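Long-range contacts in phenolic acid decarboxylase (Sedimentibacter hydroxybenzoicus, PDB 7AE5), which catalyses the reversible non-oxidative decarboxylation of 4-hydroxybenzoate and 3,4-dihydroxybenzoate, using prenylated FMN and manganese, in the anaerobic detoxification of phenolic compounds: residues Lys6-Phe11 with Asn302-Asn307; Lys145-Thr150 with Leu212-Ala217; Ile207-Leu212 with Ala255-Val260. One frame throughout, in Å; residues are numbered along the deposited sequence.

Interaction 1: residues Lys6-Phe11 with Asn302-Asn307; sequences KDLREF and NPIFEN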
# COMPACT_ATOMS: atom_id res chain seq x y z
N LYS C 6 40.12 -35.13 -19.06
CA LYS C 6 39.91 -35.48 -20.46
C LYS C 6 38.58 -36.18 -20.71
O LYS C 6 38.14 -36.24 -21.86
CB LYS C 6 41.06 -36.38 -20.95
CG LYS C 6 42.13 -35.65 -21.74
CD LYS C 6 42.86 -36.59 -22.68
CE LYS C 6 43.39 -37.81 -21.94
NZ LYS C 6 44.51 -38.47 -22.67
N ASP C 7 37.95 -36.71 -19.67
CA ASP C 7 36.68 -37.41 -19.80
C ASP C 7 36.02 -37.49 -18.43
O ASP C 7 36.48 -36.86 -17.47
CB ASP C 7 36.87 -38.79 -20.44
CG ASP C 7 37.91 -39.64 -19.71
OD1 ASP C 7 38.03 -39.53 -18.47
OD2 ASP C 7 38.60 -40.43 -20.38
N LEU C 8 34.95 -38.28 -18.33
CA LEU C 8 34.25 -38.44 -17.07
C LEU C 8 34.99 -39.38 -16.12
O LEU C 8 34.95 -39.18 -14.90
CB LEU C 8 32.83 -38.96 -17.32
CG LEU C 8 32.01 -39.43 -16.12
CD1 LEU C 8 31.40 -38.24 -15.39
CD2 LEU C 8 30.92 -40.40 -16.56
N ARG C 9 35.67 -40.39 -16.66
CA ARG C 9 36.34 -41.38 -15.81
C ARG C 9 37.46 -40.75 -14.99
O ARG C 9 37.65 -41.10 -13.82
CB ARG C 9 36.87 -42.52 -16.66
CG ARG C 9 35.81 -43.17 -17.52
CD ARG C 9 36.34 -44.40 -18.24
NE ARG C 9 35.29 -45.05 -19.02
CZ ARG C 9 35.35 -46.29 -19.46
NH1 ARG C 9 36.41 -47.06 -19.22
NH2 ARG C 9 34.34 -46.79 -20.16
N GLU C 10 38.21 -39.83 -15.60
CA GLU C 10 39.22 -39.10 -14.84
C GLU C 10 38.58 -38.31 -13.71
O GLU C 10 39.10 -38.28 -12.58
CB GLU C 10 40.01 -38.17 -15.76
CG GLU C 10 41.10 -38.86 -16.56
CD GLU C 10 41.69 -37.97 -17.64
OE1 GLU C 10 41.53 -36.74 -17.54
OE2 GLU C 10 42.30 -38.51 -18.59
N PHE C 11 37.44 -37.67 -13.98
CA PHE C 11 36.74 -36.91 -12.94
C PHE C 11 36.18 -37.83 -11.87
O PHE C 11 36.20 -37.50 -10.68
CB PHE C 11 35.63 -36.07 -13.57
CG PHE C 11 34.92 -35.19 -12.58
CD1 PHE C 11 35.61 -34.24 -11.85
CD2 PHE C 11 33.55 -35.31 -12.39
CE1 PHE C 11 34.95 -33.43 -10.95
CE2 PHE C 11 32.89 -34.50 -11.49
CZ PHE C 11 33.59 -33.56 -10.76
N ASN C 302 32.86 -50.74 -22.21
CA ASN C 302 32.18 -50.69 -20.92
C ASN C 302 31.76 -49.26 -20.57
O ASN C 302 32.22 -48.70 -19.57
CB ASN C 302 33.05 -51.28 -19.82
CG ASN C 302 33.05 -52.81 -19.82
OD1 ASN C 302 32.53 -53.44 -18.90
ND2 ASN C 302 33.64 -53.40 -20.86
N PRO C 303 30.88 -48.65 -21.37
CA PRO C 303 30.51 -47.26 -21.12
C PRO C 303 29.73 -47.10 -19.83
O PRO C 303 29.11 -48.04 -19.31
CB PRO C 303 29.64 -46.89 -22.33
CG PRO C 303 29.13 -48.18 -22.83
CD PRO C 303 30.19 -49.20 -22.54
N ILE C 304 29.76 -45.88 -19.31
CA ILE C 304 29.13 -45.52 -18.05
C ILE C 304 28.00 -44.54 -18.34
O ILE C 304 28.24 -43.46 -18.88
CB ILE C 304 30.14 -44.92 -17.07
CG1 ILE C 304 31.16 -45.98 -16.65
CG2 ILE C 304 29.43 -44.35 -15.86
CD1 ILE C 304 32.44 -45.41 -16.06
N PHE C 305 26.78 -44.93 -17.99
CA PHE C 305 25.59 -44.11 -18.22
C PHE C 305 25.56 -43.01 -17.16
O PHE C 305 25.06 -43.22 -16.05
CB PHE C 305 24.33 -44.96 -18.19
CG PHE C 305 23.06 -44.19 -18.46
CD1 PHE C 305 23.08 -43.02 -19.20
CD2 PHE C 305 21.84 -44.65 -17.97
CE1 PHE C 305 21.91 -42.32 -19.45
CE2 PHE C 305 20.67 -43.96 -18.21
CZ PHE C 305 20.71 -42.79 -18.95
N GLU C 306 26.07 -41.84 -17.51
CA GLU C 306 26.04 -40.69 -16.62
C GLU C 306 24.68 -40.01 -16.74
O GLU C 306 24.41 -39.33 -17.74
CB GLU C 306 27.17 -39.71 -16.94
CG GLU C 306 27.26 -38.54 -15.97
CD GLU C 306 27.93 -37.32 -16.57
OE1 GLU C 306 28.31 -37.37 -17.76
OE2 GLU C 306 28.08 -36.31 -15.86
N ASN C 307 23.83 -40.21 -15.74
CA ASN C 307 22.48 -39.66 -15.75
C ASN C 307 22.26 -38.82 -14.51
O ASN C 307 23.02 -38.89 -13.54
CB ASN C 307 21.43 -40.78 -15.83
CG ASN C 307 20.24 -40.39 -16.69
OD1 ASN C 307 20.36 -39.60 -17.63
ND2 ASN C 307 19.08 -40.95 -16.37
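Glu306 and Leu8 make the main contact where the first turn of helix 8-17 packs on strand 304-306, an outermost strand of the small mixed sheet 21-24, 50-53, 62-65 and 304-306. Residues 304-306 alternate as a strand should: Ile304 and Glu306 turn toward the helix, while Phe305 turns away.

Along Glu306, almost every atom lies against Leu8. Glu306 CB is 3.8 Å from Leu8 CD2, and Glu306 CG is about equally far from both Leu8 methyls. With CG anti to the backbone N (chi1 -176°) and the chain extended beyond it, the carboxylate is carried past the leucine, so that Glu306 CD lies 3.8 Å from Leu8 CD1. Glu306 OE2 passes Leu8 CD1 at 3.9 Å on its way to a salt bridge with Lys145, and OE1 accepts from Asn209 N. Glutamate suits the site because its methylene chain packs like a hydrocarbon while both buried carboxylate oxygens find partners. Leucine offers two methyls: CD1 follows the carboxylate, and Leu8 CD2 also reaches Ile304 CG2 at 4.3 Å. Val64, on the neighbouring parallel strand 62-65, touches Leu8, Ile304 and Glu306 alike.

Arg9 lies at the margin of the contact. Its chain, extended from CG to NE, passes obliquely over Ile304, bringing Arg9 NE 4.1 Å from Ile304 CD1. The guanidinium is held chiefly from elsewhere, by a salt bridge from NE to Glu258 and a bond from NH2 to Thr301 O. Arg9 NH2 is also 2.9 Å from Asn302 O, but at an angle too poor for a hydrogen bond. The helix start that presents Leu8 and Arg9 is capped by Asp7, whose OD1 accepts from Glu10 N at 2.9 Å, nearly along its C-O axis.

Interaction 2: residues Lys145-Thr150 with Leu212-Ala217; sequences KASVVT and LVTFMA. With RB (rubidium ion), chain R.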
# COMPACT_ATOMS: atom_id res chain seq x y z
N LYS C 145 20.87 -36.12 -18.89
CA LYS C 145 22.10 -35.34 -18.75
C LYS C 145 22.93 -35.38 -20.03
O LYS C 145 24.16 -35.34 -19.97
CB LYS C 145 22.92 -35.85 -17.57
CG LYS C 145 23.81 -34.79 -16.94
CD LYS C 145 24.75 -35.42 -15.93
CE LYS C 145 25.59 -34.37 -15.24
NZ LYS C 145 26.41 -34.98 -14.15
N ALA C 146 22.28 -35.45 -21.19
CA ALA C 146 23.00 -35.51 -22.45
C ALA C 146 23.40 -34.11 -22.92
O ALA C 146 22.74 -33.12 -22.61
CB ALA C 146 22.15 -36.19 -23.52
N SER C 147 24.50 -34.06 -23.66
CA SER C 147 24.95 -32.84 -24.33
C SER C 147 24.68 -33.00 -25.82
O SER C 147 25.33 -33.82 -26.49
CB SER C 147 26.42 -32.57 -24.05
OG SER C 147 26.70 -32.69 -22.66
N VAL C 148 23.73 -32.23 -26.34
CA VAL C 148 23.19 -32.42 -27.68
C VAL C 148 23.82 -31.40 -28.63
O VAL C 148 23.79 -30.20 -28.36
CB VAL C 148 21.66 -32.30 -27.67
CG1 VAL C 148 21.13 -32.05 -29.08
CG2 VAL C 148 21.03 -33.54 -27.06
N VAL C 149 24.36 -31.89 -29.74
CA VAL C 149 25.16 -31.09 -30.66
C VAL C 149 24.39 -30.87 -31.95
O VAL C 149 23.93 -31.83 -32.58
CB VAL C 149 26.51 -31.77 -30.95
CG1 VAL C 149 27.49 -30.78 -31.55
CG2 VAL C 149 27.08 -32.38 -29.68
N THR C 150 24.25 -29.61 -32.34
CA THR C 150 23.66 -29.22 -33.62
C THR C 150 24.59 -28.23 -34.31
O THR C 150 25.53 -27.71 -33.71
CB THR C 150 22.27 -28.59 -33.45
OG1 THR C 150 22.40 -27.19 -33.18
CG2 THR C 150 21.50 -29.25 -32.31
N LEU C 212 33.08 -30.16 -17.42
CA LEU C 212 32.99 -28.82 -17.98
C LEU C 212 32.18 -28.80 -19.27
O LEU C 212 31.59 -27.77 -19.61
CB LEU C 212 34.38 -28.24 -18.23
CG LEU C 212 35.04 -27.52 -17.06
CD1 LEU C 212 34.14 -26.42 -16.51
CD2 LEU C 212 35.44 -28.49 -15.97
N VAL C 213 32.15 -29.91 -20.00
CA VAL C 213 31.34 -29.98 -21.21
C VAL C 213 29.86 -29.93 -20.86
O VAL C 213 29.09 -29.16 -21.45
CB VAL C 213 31.69 -31.25 -22.02
CG1 VAL C 213 30.70 -31.43 -23.16
CG2 VAL C 213 33.11 -31.16 -22.54
N THR C 214 29.45 -30.75 -19.89
CA THR C 214 28.08 -30.68 -19.39
C THR C 214 27.76 -29.29 -18.85
O THR C 214 26.64 -28.80 -19.00
CB THR C 214 27.87 -31.74 -18.30
OG1 THR C 214 28.27 -33.02 -18.79
CG2 THR C 214 26.40 -31.79 -17.89
N PHE C 215 28.75 -28.65 -18.23
CA PHE C 215 28.56 -27.29 -17.72
C PHE C 215 28.24 -26.32 -18.85
O PHE C 215 27.24 -25.60 -18.79
CB PHE C 215 29.81 -26.85 -16.96
CG PHE C 215 29.58 -25.71 -16.01
CD1 PHE C 215 28.77 -25.87 -14.90
CD2 PHE C 215 30.18 -24.48 -16.22
CE1 PHE C 215 28.56 -24.82 -14.02
CE2 PHE C 215 29.97 -23.42 -15.35
CZ PHE C 215 29.16 -23.60 -14.24
N MET C 216 29.07 -26.29 -19.89
CA MET C 216 28.80 -25.40 -21.02
C MET C 216 27.50 -25.78 -21.72
O MET C 216 26.77 -24.91 -22.20
CB MET C 216 29.95 -25.43 -22.01
CG MET C 216 29.67 -24.59 -23.23
SD MET C 216 28.69 -25.48 -24.47
CE MET C 216 29.37 -27.14 -24.34
N ALA C 217 27.22 -27.08 -21.81
CA ALA C 217 25.97 -27.52 -22.43
C ALA C 217 24.78 -27.03 -21.63
O ALA C 217 23.75 -26.63 -22.20
CB ALA C 217 25.96 -29.04 -22.57
RB RB R . 26.04 -24.28 -24.45
O HOH W 1 26.97 -34.32 -20.59
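Lys145 lays its aliphatic chain across Thr214 at about a right angle, Lys145 CE resting 3.8 Å from Thr214 CG2 and CG a little farther off. The chain is extended throughout, with CG anti to the backbone N (chi1 -152°), which carries NZ past Thr214 to salt bridges with Glu316 and Glu306 and a hydrogen bond with His68. A lysine can thus pack its methylenes in a buried place and deliver its charge to acidic partners.

Ser147 points at the helix, and its OG lies 3.7 Å from Ala217 CB; two small residues let strand and helix come close here. The hydroxyls of Ser147 and Thr214 do not meet directly. A water joins them: it donates to Thr214 OG1 at 2.6 Å and to Lys145 O at 3.1 Å, and is hydrogen-bonded to Ser147 OG at 2.6 Å. The two hydroxyls and the carbonyl give it three polar partners, linking segments that no direct hydrogen bond joins.

Farther along the helix, Met216 binds a rubidium ion through Met216 O at 2.5 Å and Met216 SD at 2.9 Å. Val164 O, Thr219 O, Tyr223 OH and Glu227 OE1 complete the site; Glu227 is also a predicted manganese ligand. Ala217 lies about 4 Å, side chain to side chain, from Thr166, which probably binds prenylated FMN.

The axes of strand 147-150 and helix segment 212-217 pass 8.8 Å apart at 64°. In this UbiD-family FMN-binding domain, the strand runs between antiparallel neighbours 163-165 and 201-207, and the helix meets helix 227-234 through Leu212, Phe215 and Met216.

Interaction 3: residues Ile207-Leu212 with Ala255-Val260; sequences IGNNPL and AGSEVV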
# COMPACT_ATOMS: atom_id res chain seq x y z
N ILE C 207 26.73 -38.70 -24.17
CA ILE C 207 26.42 -39.07 -22.80
C ILE C 207 27.72 -39.45 -22.10
O ILE C 207 28.57 -40.14 -22.68
CB ILE C 207 25.41 -40.24 -22.75
CG1 ILE C 207 24.15 -39.89 -23.54
CG2 ILE C 207 25.07 -40.60 -21.31
CD1 ILE C 207 23.29 -41.09 -23.89
N GLY C 208 27.87 -39.00 -20.86
CA GLY C 208 29.07 -39.28 -20.09
C GLY C 208 30.25 -38.44 -20.55
O GLY C 208 31.05 -38.88 -21.38
N ASN C 209 30.37 -37.23 -20.00
CA ASN C 209 31.32 -36.25 -20.51
C ASN C 209 32.16 -35.66 -19.38
O ASN C 209 31.84 -35.80 -18.20
CB ASN C 209 30.61 -35.11 -21.25
CG ASN C 209 30.04 -35.55 -22.58
OD1 ASN C 209 30.77 -35.93 -23.49
ND2 ASN C 209 28.72 -35.48 -22.71
N ASN C 210 33.25 -35.02 -19.79
CA ASN C 210 34.01 -34.07 -19.00
C ASN C 210 33.02 -33.14 -18.31
O ASN C 210 32.13 -32.59 -18.97
CB ASN C 210 34.98 -33.31 -19.92
CG ASN C 210 35.74 -32.18 -19.23
OD1 ASN C 210 35.59 -31.93 -18.04
ND2 ASN C 210 36.57 -31.49 -20.01
N PRO C 211 33.11 -32.96 -16.99
CA PRO C 211 32.11 -32.13 -16.29
C PRO C 211 32.01 -30.71 -16.83
O PRO C 211 30.94 -30.09 -16.70
CB PRO C 211 32.59 -32.15 -14.83
CG PRO C 211 34.00 -32.65 -14.88
CD PRO C 211 34.05 -33.59 -16.04
N LEU C 212 33.08 -30.16 -17.42
CA LEU C 212 32.99 -28.82 -17.98
C LEU C 212 32.18 -28.80 -19.27
O LEU C 212 31.59 -27.77 -19.61
CB LEU C 212 34.38 -28.24 -18.23
CG LEU C 212 35.04 -27.52 -17.06
CD1 LEU C 212 34.14 -26.42 -16.51
CD2 LEU C 212 35.44 -28.49 -15.97
N ALA C 255 35.96 -36.05 -27.70
CA ALA C 255 36.67 -37.30 -27.99
C ALA C 255 36.39 -38.35 -26.93
O ALA C 255 36.31 -39.54 -27.25
CB ALA C 255 38.17 -37.04 -28.13
N GLY C 256 36.18 -37.93 -25.68
CA GLY C 256 36.09 -38.86 -24.57
C GLY C 256 34.71 -39.20 -24.06
O GLY C 256 34.60 -39.77 -22.96
N SER C 257 33.64 -38.89 -24.80
CA SER C 257 32.31 -39.26 -24.35
C SER C 257 32.18 -40.77 -24.20
O SER C 257 32.71 -41.55 -25.00
CB SER C 257 31.25 -38.76 -25.32
OG SER C 257 31.43 -37.39 -25.58
N GLU C 258 31.44 -41.18 -23.17
CA GLU C 258 31.19 -42.60 -22.97
C GLU C 258 30.30 -43.15 -24.07
O GLU C 258 30.52 -44.27 -24.55
CB GLU C 258 30.57 -42.83 -21.60
CG GLU C 258 31.47 -42.41 -20.45
CD GLU C 258 32.31 -43.56 -19.93
OE1 GLU C 258 32.16 -44.69 -20.44
OE2 GLU C 258 33.10 -43.34 -19.00
N VAL C 259 29.29 -42.39 -24.49
CA VAL C 259 28.34 -42.82 -25.51
C VAL C 259 28.05 -41.63 -26.42
O VAL C 259 27.92 -40.50 -25.96
CB VAL C 259 27.03 -43.35 -24.89
CG1 VAL C 259 26.05 -43.78 -25.97
CG2 VAL C 259 27.30 -44.51 -23.94
N VAL C 260 27.97 -41.89 -27.73
CA VAL C 260 27.57 -40.89 -28.71
C VAL C 260 26.42 -41.46 -29.53
O VAL C 260 26.53 -42.56 -30.08
CB VAL C 260 28.74 -40.49 -29.63
CG1 VAL C 260 28.28 -39.44 -30.64
CG2 VAL C 260 29.91 -39.96 -28.81
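Ser257 opens the pairing with residues 207-212 by donating from OG to Asn209 OD1 at 2.6 Å, a short bond lying in the amide's carbonyl plane. The same hydroxyl is also hydrogen-bonded to Pro254 O, while Asn209 ND2 is held by Thr206 OG1, so the amide is fixed at both ends. Ser257 CA adds a CH...O contact to Gly208 O at 3.2 Å.

Glu258 comes next, and Glu258 N donates to that same Gly208 O at 2.9 Å, on a lone pair of the carbonyl. Glycine suits this turn of the chain: its phi is 75°, and Glu258 CG packs only 4.0 Å from Gly208 CA. The glutamate bends at chi2 (-93°) and leads its carboxylate away from Gly208, to a salt bridge with Arg9 and a bond with Ile304 N.

Glu258 and Val259 both face Ile207, a classic beta bulge at the end of strand 201-207, where it pairs with strand 259-265 in the antiparallel sheet of the Rift-related domain.

Val259 forms a hydrogen-bonded antiparallel pair with Ile207. Val259 N donates to Ile207 O at 3.0 Å, and Ile207 N returns a bond to Val259 O at 2.8 Å. Both beta-branched side chains, a type that suits extended strands, emerge on one face with the CB atoms of Ile207 and Val259 4.1 Å apart, near Leu129 and Ile128. Val260 turns away to the other face, where it touches Val253, and its backbone continues the sheet by bonding Thr298 of strand 287-299.

How the interactions relate
All three are largely buried; interaction 1 alone has an exposed member, Asn302, and interaction 2 has its centre nearest the centre of the chain in space. Interactions 2 and 3 belong to the same antiparallel sheet and share helix 211-217, which Asn210 caps. Their chemistry differs: backbone pairing at a bulge in 255-260, water-bridged packing with a metal site close by in 145-150. Interaction 1 instead sets the N-terminal helix on a separate mixed sheet. Charge joins it to both others: Arg9 to Glu258, and Glu306 to Lys145. Interactions 2 and 3 meet by packing, Ser147 and Thr214 against Asn209 and Ala146 against Ile207.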